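Local coordinates for N-acetylgalactosaminyltransferase 7 (Homo sapiens, PDB 6IWR), which belongs to the polypeptide GalNAc transferase family, pairing a GT-A-type glycosyltransferase domain with a ricin-type beta-trefoil lectin domain, at residues 150-155 against 237-242. Numbering follows the deposited sequence.
Sequences SVVIVF and LIYLDA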
loop_
_atom_site.group_PDB
_atom_site.type_symbol
_atom_site.label_atom_id
_atom_site.label_comp_id
_atom_site.label_asym_id
_atom_site.label_seq_id
_atom_site.Cartn_x
_atom_site.Cartn_y
_atom_site.Cartn_z
ATOM N N SER A 150 18.205 36.149 -1.388
ATOM C CA SER A 150 18.956 34.955 -1.015
ATOM C C SER A 150 18.042 33.754 -1.239
ATOM O O SER A 150 16.961 33.691 -0.643
ATOM C CB SER A 150 19.398 35.043 0.447
ATOM O OG SER A 150 20.240 36.175 0.677
ATOM N N VAL A 151 18.418 32.823 -2.113
ATOM C CA VAL A 151 17.661 31.575 -2.164
ATOM C C VAL A 151 18.301 30.605 -1.179
ATOM O O VAL A 151 19.526 30.414 -1.176
ATOM C CB VAL A 151 17.565 30.979 -3.594
ATOM C CG1 VAL A 151 17.448 32.045 -4.681
ATOM C CG2 VAL A 151 18.678 29.999 -3.913
ATOM N N VAL A 152 17.488 30.028 -0.301
ATOM C CA VAL A 152 17.980 29.065 0.673
ATOM C C VAL A 152 17.366 27.717 0.345
ATOM O O VAL A 152 16.165 27.620 0.075
ATOM C CB VAL A 152 17.689 29.496 2.123
ATOM C CG1 VAL A 152 17.531 31.022 2.226
ATOM C CG2 VAL A 152 16.508 28.841 2.604
ATOM N N ILE A 153 18.215 26.700 0.297
ATOM C CA ILE A 153 17.842 25.323 0.020
ATOM C C ILE A 153 18.284 24.522 1.234
ATOM O O ILE A 153 19.487 24.414 1.512
ATOM C CB ILE A 153 18.507 24.782 -1.256
ATOM C CG1 ILE A 153 18.131 25.615 -2.463
ATOM C CG2 ILE A 153 18.108 23.323 -1.505
ATOM C CD1 ILE A 153 19.017 25.346 -3.607
ATOM N N VAL A 154 17.328 23.989 1.959
ATOM C CA VAL A 154 17.598 23.074 3.055
ATOM C C VAL A 154 17.640 21.668 2.479
ATOM O O VAL A 154 16.753 21.276 1.717
ATOM C CB VAL A 154 16.522 23.211 4.147
ATOM C CG1 VAL A 154 16.695 22.127 5.211
ATOM C CG2 VAL A 154 16.556 24.619 4.735
ATOM N N PHE A 155 18.681 20.912 2.793
ATOM C CA PHE A 155 18.742 19.557 2.283
ATOM C C PHE A 155 19.172 18.599 3.383
ATOM O O PHE A 155 19.805 18.986 4.372
ATOM C CB PHE A 155 19.669 19.451 1.063
ATOM C CG PHE A 155 21.123 19.573 1.381
ATOM C CD1 PHE A 155 21.877 18.446 1.690
ATOM C CD2 PHE A 155 21.746 20.808 1.337
ATOM C CE1 PHE A 155 23.224 18.542 1.969
ATOM C CE2 PHE A 155 23.106 20.920 1.622
ATOM C CZ PHE A 155 23.844 19.782 1.953
ATOM N N LEU A 237 14.047 36.502 1.118
ATOM C CA LEU A 237 14.356 35.080 1.182
ATOM C C LEU A 237 13.469 34.319 0.206
ATOM O O LEU A 237 12.259 34.545 0.162
ATOM C CB LEU A 237 14.145 34.548 2.594
ATOM C CG LEU A 237 15.025 35.172 3.680
ATOM C CD1 LEU A 237 14.467 34.842 5.052
ATOM C CD2 LEU A 237 16.473 34.641 3.518
ATOM N N ILE A 238 14.067 33.449 -0.602
ATOM C CA ILE A 238 13.307 32.546 -1.454
ATOM C C ILE A 238 13.679 31.142 -1.021
ATOM O O ILE A 238 14.820 30.713 -1.222
ATOM C CB ILE A 238 13.589 32.741 -2.950
ATOM C CG1 ILE A 238 13.428 34.209 -3.364
ATOM C CG2 ILE A 238 12.639 31.826 -3.785
ATOM C CD1 ILE A 238 13.488 34.430 -4.865
ATOM N N TYR A 239 12.724 30.425 -0.435
ATOM C CA TYR A 239 12.950 29.036 -0.065
ATOM C C TYR A 239 12.624 28.106 -1.228
ATOM O O TYR A 239 11.654 28.321 -1.962
ATOM C CB TYR A 239 12.107 28.670 1.165
ATOM C CG TYR A 239 12.604 29.329 2.414
ATOM C CD1 TYR A 239 13.569 28.715 3.197
ATOM C CD2 TYR A 239 12.128 30.583 2.796
ATOM C CE1 TYR A 239 14.063 29.331 4.354
ATOM C CE2 TYR A 239 12.604 31.212 3.938
ATOM C CZ TYR A 239 13.583 30.583 4.717
ATOM O OH TYR A 239 14.082 31.194 5.858
ATOM N N LEU A 240 13.437 27.055 -1.369
ATOM C CA LEU A 240 13.353 26.064 -2.439
ATOM C C LEU A 240 13.705 24.687 -1.892
ATOM O O LEU A 240 14.719 24.548 -1.204
ATOM C CB LEU A 240 14.328 26.415 -3.575
ATOM C CG LEU A 240 13.807 26.950 -4.913
ATOM C CD1 LEU A 240 12.481 27.597 -4.741
ATOM C CD2 LEU A 240 14.795 27.926 -5.504
ATOM N N ASP A 241 12.885 23.674 -2.211
ATOM C CA ASP A 241 13.209 22.268 -1.922
ATOM C C ASP A 241 14.560 21.928 -2.568
ATOM O O ASP A 241 15.005 22.581 -3.511
ATOM C CB ASP A 241 12.106 21.299 -2.456
ATOM C CG ASP A 241 11.193 20.684 -1.334
ATOM O OD1 ASP A 241 10.920 21.451 -0.380
ATOM O OD2 ASP A 241 10.736 19.466 -1.417
ATOM N N ALA A 242 15.223 20.889 -2.066
ATOM C CA ALA A 242 16.487 20.521 -2.696
ATOM C C ALA A 242 16.303 19.685 -3.967
ATOM O O ALA A 242 17.285 19.176 -4.515
ATOM C CB ALA A 242 17.384 19.790 -1.699
#
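V152 and I238 share one of three backbone hydrogen bonds between parallel strands in which V151 pairs with I238 and V152 with Y239: the N-H of V152 reaches I238 O at 2.9 Å, while I238 N donates to S150 O at 2.9 Å and 170° at the hydrogen. A third bond runs from L240 N to V152 O at 3.1 Å.

On one face of the sheet, V152 crosses the L237 side chain at a slant, its CG1 4.0 Å from L237 CD2. The Y239 ring, on the same face, stacks with F332, and its hydroxyl is hydrogen-bonded to the carbonyl of R224.

These are neighbouring strands in the parallel part of the GT-A sheet, where 149-155 sits between 179-186 and 236-240. On the face toward helix 160-173, I153 divides its branches: CG1, anti to the carbonyl carbon (chi1 -59°), meets L240 CB at 4.0 Å, whereas CG2 packs against A242, 3.6 Å from its CB. The same methyl of A242 touches F155 CB, also at 3.6 Å, continuing the apolar packing past the last backbone bond. D241, first residue of the family's DXH motif (D241-A242-H243), points its CB away from 150-155; its side chain lies about 3 Å from the bound manganese ion, and OD2 is hydrogen-bonded to H380.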